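Local structure of P450 epoxidase (Sorangium cellulosum, 1Q5D) at residues Gln231-Ala234 and Ser240-Glu243; Thr394-Tyr399 and Ile406-Val411. The protein belongs to the cytochrome P450 family of haem proteins and holds a haem and the ligand EPB in adjoining pockets of one chain. One frame throughout, in Å; residues are numbered along the deposited sequence.

Contact 1 of 2, residues Gln231-Ala234 and Ser240-Glu243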
loop_
_atom_site.group_PDB
_atom_site.type_symbol
_atom_site.label_atom_id
_atom_site.label_comp_id
_atom_site.label_asym_id
_atom_site.label_seq_id
_atom_site.Cartn_x
_atom_site.Cartn_y
_atom_site.Cartn_z
ATOM N N GLN A 231 25.580 4.155 -7.222
ATOM C CA GLN A 231 26.908 3.569 -7.134
ATOM C C GLN A 231 26.875 2.070 -7.393
ATOM O O GLN A 231 27.730 1.540 -8.104
ATOM C CB GLN A 231 27.529 3.864 -5.779
ATOM C CG GLN A 231 27.877 5.318 -5.585
ATOM C CD GLN A 231 28.513 5.571 -4.235
ATOM O OE1 GLN A 231 28.950 6.684 -3.946
ATOM N NE2 GLN A 231 28.578 4.535 -3.408
ATOM N N ALA A 232 25.880 1.391 -6.826
ATOM C CA ALA A 232 25.653 -0.021 -7.111
ATOM C C ALA A 232 25.502 -0.260 -8.612
ATOM O O ALA A 232 26.016 -1.246 -9.151
ATOM C CB ALA A 232 24.404 -0.520 -6.372
ATOM N N GLU A 233 24.786 0.642 -9.281
ATOM C CA GLU A 233 24.543 0.505 -10.709
ATOM C C GLU A 233 25.826 0.708 -11.526
ATOM O O GLU A 233 26.043 0.034 -12.539
ATOM C CB GLU A 233 23.461 1.489 -11.156
ATOM C CG GLU A 233 23.225 1.530 -12.652
ATOM C CD GLU A 233 23.025 2.946 -13.160
ATOM O OE1 GLU A 233 22.251 3.127 -14.128
ATOM O OE2 GLU A 233 23.638 3.879 -12.585
ATOM N N ALA A 234 26.669 1.630 -11.070
ATOM C CA ALA A 234 27.910 1.969 -11.764
ATOM C C ALA A 234 28.972 0.888 -11.604
ATOM O O ALA A 234 29.599 0.479 -12.582
ATOM C CB ALA A 234 28.445 3.310 -11.267
ATOM N N SER A 240 21.117 -3.079 -12.282
ATOM C CA SER A 240 21.063 -2.504 -13.629
ATOM C C SER A 240 20.329 -1.162 -13.637
ATOM O O SER A 240 19.576 -0.843 -12.716
ATOM C CB SER A 240 20.378 -3.466 -14.601
ATOM O OG SER A 240 18.960 -3.390 -14.466
ATOM N N THR A 241 20.543 -0.378 -14.691
ATOM C CA THR A 241 19.865 0.905 -14.828
ATOM C C THR A 241 18.340 0.726 -14.810
ATOM O O THR A 241 17.636 1.468 -14.141
ATOM C CB THR A 241 20.346 1.627 -16.118
ATOM O OG1 THR A 241 21.721 2.003 -15.956
ATOM C CG2 THR A 241 19.640 2.973 -16.309
ATOM N N LYS A 242 17.835 -0.272 -15.527
ATOM C CA LYS A 242 16.386 -0.480 -15.599
ATOM C C LYS A 242 15.826 -0.964 -14.259
ATOM O O LYS A 242 14.719 -0.602 -13.879
ATOM C CB LYS A 242 16.022 -1.459 -16.713
ATOM C CG LYS A 242 16.095 -0.862 -18.120
ATOM C CD LYS A 242 16.131 -1.989 -19.140
ATOM C CE LYS A 242 16.125 -1.470 -20.569
ATOM N NZ LYS A 242 15.655 -2.540 -21.485
ATOM N N GLU A 243 16.599 -1.784 -13.554
ATOM C CA GLU A 243 16.201 -2.262 -12.233
ATOM C C GLU A 243 16.133 -1.068 -11.289
ATOM O O GLU A 243 15.207 -0.939 -10.487
ATOM C CB GLU A 243 17.205 -3.297 -11.699
ATOM C CG GLU A 243 17.036 -4.709 -12.245
ATOM C CD GLU A 243 18.232 -5.599 -11.926
ATOM O OE1 GLU A 243 18.180 -6.818 -12.208
ATOM O OE2 GLU A 243 19.233 -5.083 -11.388
#

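Contact 2 of 2, residues Thr394-Tyr399 and Ile406-Val411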
loop_
_atom_site.group_PDB
_atom_site.type_symbol
_atom_site.label_atom_id
_atom_site.label_comp_id
_atom_site.label_asym_id
_atom_site.label_seq_id
_atom_site.Cartn_x
_atom_site.Cartn_y
_atom_site.Cartn_z
ATOM N N THR A 394 -20.645 10.628 7.341
ATOM C CA THR A 394 -20.089 9.397 6.782
ATOM C C THR A 394 -19.029 9.658 5.717
ATOM O O THR A 394 -19.235 10.456 4.795
ATOM C CB THR A 394 -21.213 8.514 6.195
ATOM O OG1 THR A 394 -22.440 8.769 6.892
ATOM C CG2 THR A 394 -20.944 7.047 6.493
ATOM N N PRO A 395 -17.891 8.986 5.842
ATOM C CA PRO A 395 -16.840 9.082 4.827
ATOM C C PRO A 395 -17.344 8.597 3.475
ATOM O O PRO A 395 -18.200 7.720 3.401
ATOM C CB PRO A 395 -15.748 8.139 5.349
ATOM C CG PRO A 395 -16.429 7.260 6.347
ATOM C CD PRO A 395 -17.522 8.092 6.955
ATOM N N VAL A 396 -16.816 9.177 2.412
ATOM C CA VAL A 396 -17.158 8.738 1.059
ATOM C C VAL A 396 -16.069 7.803 0.504
ATOM O O VAL A 396 -14.874 8.113 0.584
ATOM C CB VAL A 396 -17.365 9.969 0.132
ATOM C CG1 VAL A 396 -17.599 9.551 -1.330
ATOM C CG2 VAL A 396 -18.521 10.842 0.662
ATOM N N PHE A 397 -16.488 6.663 -0.049
ATOM C CA PHE A 397 -15.562 5.677 -0.607
ATOM C C PHE A 397 -15.674 5.668 -2.136
ATOM O O PHE A 397 -16.714 6.064 -2.682
ATOM C CB PHE A 397 -15.854 4.284 -0.034
ATOM C CG PHE A 397 -15.416 4.110 1.410
ATOM C CD1 PHE A 397 -14.164 3.601 1.713
ATOM C CD2 PHE A 397 -16.252 4.469 2.450
ATOM C CE1 PHE A 397 -13.748 3.459 3.038
ATOM C CE2 PHE A 397 -15.848 4.325 3.777
ATOM C CZ PHE A 397 -14.599 3.818 4.069
ATOM N N GLY A 398 -14.624 5.209 -2.820
ATOM C CA GLY A 398 -14.638 5.137 -4.276
ATOM C C GLY A 398 -14.508 3.730 -4.817
ATOM O O GLY A 398 -14.872 2.765 -4.135
ATOM N N TYR A 399 -13.963 3.608 -6.024
ATOM C CA TYR A 399 -13.867 2.329 -6.733
ATOM C C TYR A 399 -12.457 2.056 -7.272
ATOM O O TYR A 399 -12.297 1.489 -8.361
ATOM C CB TYR A 399 -14.859 2.297 -7.908
ATOM C CG TYR A 399 -16.301 2.435 -7.505
ATOM C CD1 TYR A 399 -16.982 3.643 -7.666
ATOM C CD2 TYR A 399 -16.987 1.367 -6.966
ATOM C CE1 TYR A 399 -18.307 3.770 -7.287
ATOM C CE2 TYR A 399 -18.309 1.486 -6.583
ATOM C CZ TYR A 399 -18.962 2.676 -6.755
ATOM O OH TYR A 399 -20.277 2.765 -6.368
ATOM N N ILE A 406 -10.823 5.830 0.506
ATOM C CA ILE A 406 -11.650 6.889 1.068
ATOM C C ILE A 406 -11.377 8.179 0.313
ATOM O O ILE A 406 -10.230 8.643 0.246
ATOM C CB ILE A 406 -11.349 7.105 2.566
ATOM C CG1 ILE A 406 -11.646 5.839 3.363
ATOM C CG2 ILE A 406 -12.208 8.247 3.098
ATOM C CD1 ILE A 406 -11.235 5.923 4.859
ATOM N N GLU A 407 -12.427 8.752 -0.264
ATOM C CA GLU A 407 -12.299 9.971 -1.038
ATOM C C GLU A 407 -12.358 11.219 -0.160
ATOM O O GLU A 407 -11.706 12.221 -0.455
ATOM C CB GLU A 407 -13.377 10.017 -2.131
ATOM C CG GLU A 407 -13.198 8.921 -3.168
ATOM C CD GLU A 407 -14.288 8.912 -4.229
ATOM O OE1 GLU A 407 -14.016 8.412 -5.330
ATOM O OE2 GLU A 407 -15.404 9.393 -3.971
ATOM N N SER A 408 -13.143 11.154 0.907
ATOM C CA SER A 408 -13.264 12.259 1.852
ATOM C C SER A 408 -13.593 11.736 3.249
ATOM O O SER A 408 -14.350 10.780 3.414
ATOM C CB SER A 408 -14.316 13.278 1.380
ATOM O OG SER A 408 -15.602 12.693 1.327
ATOM N N LEU A 409 -12.986 12.362 4.252
ATOM C CA LEU A 409 -13.216 12.049 5.649
ATOM C C LEU A 409 -13.350 13.381 6.372
ATOM O O LEU A 409 -12.363 13.973 6.819
ATOM C CB LEU A 409 -12.032 11.244 6.207
ATOM C CG LEU A 409 -12.106 10.810 7.673
ATOM C CD1 LEU A 409 -13.452 10.194 7.982
ATOM C CD2 LEU A 409 -10.961 9.842 8.032
ATOM N N ASN A 410 -14.578 13.873 6.448
ATOM C CA ASN A 410 -14.826 15.215 6.949
ATOM C C ASN A 410 -15.042 15.223 8.451
ATOM O O ASN A 410 -15.853 14.460 8.981
ATOM C CB ASN A 410 -16.009 15.856 6.220
ATOM C CG ASN A 410 -15.620 16.409 4.859
ATOM O OD1 ASN A 410 -16.020 15.876 3.823
ATOM N ND2 ASN A 410 -14.824 17.474 4.855
ATOM N N VAL A 411 -14.296 16.082 9.135
ATOM C CA VAL A 411 -14.351 16.144 10.583
ATOM C C VAL A 411 -14.497 17.579 11.059
ATOM O O VAL A 411 -14.294 18.530 10.294
ATOM C CB VAL A 411 -13.076 15.548 11.235
ATOM C CG1 VAL A 411 -12.862 14.109 10.800
ATOM C CG2 VAL A 411 -11.845 16.403 10.910
#

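Contact 1 of 2, residues Gln231-Ala234 and Ser240-Glu243
E233, in the last turn of helix 225-234, reaches over S240 and T241, which begin helix 241-255. Little surface is shared, about 116 Å² with both sides summed, and the two helices meet here where one ends and the next starts, with E233 CA 5.4 Å from S240 CA.

The packing that is not in doubt is that of E233 CG on the S240-T241 backbone. With its CG anti to the backbone N (chi1 174°), E233 puts that carbon beside the facing chain, 4.1 Å from S240 C and 3.9 Å from T241 N. A bend at chi2 then carries the carboxylate to the T241 side chain. The modelled approach of E233 OE1 to T241 OG1, 2.2 Å, is too short to be real, so the exact pose of these two groups is doubtful and no bond should be read from it.

The hydrogen bonds lie within 240-243 and form a capping box. S240 is the N-cap: its OG accepts from E243 N at 3.0 Å. In return, S240 N donates to E243 OE2 over 2.9 Å in a nearly straight bond (172° at the hydrogen), meeting the carboxylate from above its plane. The other oxygen, E243 OE1, forms a salt bridge with R105 of helix 100-110, so both ends of this buried carboxylate are held.

By its place in the chain, helix 241-255 is probably the first part of the long central helix of P450s, and the box ties up its first turn. Chemically, E233 CG lies against the peptide that opens the helix, while the helix start itself is fixed by its own residues and by R105.

Contact 2 of 2, residues Thr394-Tyr399 and Ile406-Val411
V396 pairs with S408 as an antiparallel hydrogen-bonded pair and F397 with I406 as a non-hydrogen-bonded one, the register slipping by one residue between them. V396 N donates to S408 O at 3.1 Å, and V396 O accepts from E407 N at 2.7 Å. E407 and S408 thus both face V396, a classic beta bulge at the point where 406-411 turns a corner. This is the hairpin of strands 396-397 and 406-412, in a small antiparallel sheet that joins strands near the C terminus to strand 143-144; beyond the bulge L409 bonds to D144 and V145, and V411 to F143.

Among the side chains, S408 OG, set between its own backbone N and carbonyl carbon (chi1 63°), lies on the face shared with V396, 3.5 Å from V396 CG2. E407 runs out extended beyond CG and crosses V396 obliquely, its OE2 3.4 Å from V396 CG1, while E407 OE1 comes to 3.5 Å from G398 CA. On the other face F397 and I406 lie side by side, pointing the same way; their closest carbons are modelled too near, so the fine fit there is doubtful. P395 CB touches both I406 CG2 (4.2 Å) and L409 CD1 (4.1 Å). Helix 257-272 covers this apolar patch, with F265 on I406 and L268 and R272 on P395.

Coming from the N terminus, the chain first meets contact 1, which closes a short connection of five residues between helix 225-234 and helix 241-255. Well over a hundred residues later, contact 2 closes the six-residue turn between 394-399 and 406-411; that turn contains F403, the last residue of the EPB pocket. The two closures follow one another in series, neither nesting nor crossing. The centres of contacts 1 and 2 are about 41 Å apart, on opposite sides of the chain's centre, and the two do not touch. A thread does run between them: helix 241-255, begun at contact 1, is followed directly by helix 257-272, whose side chains pack on the hairpin of contact 2.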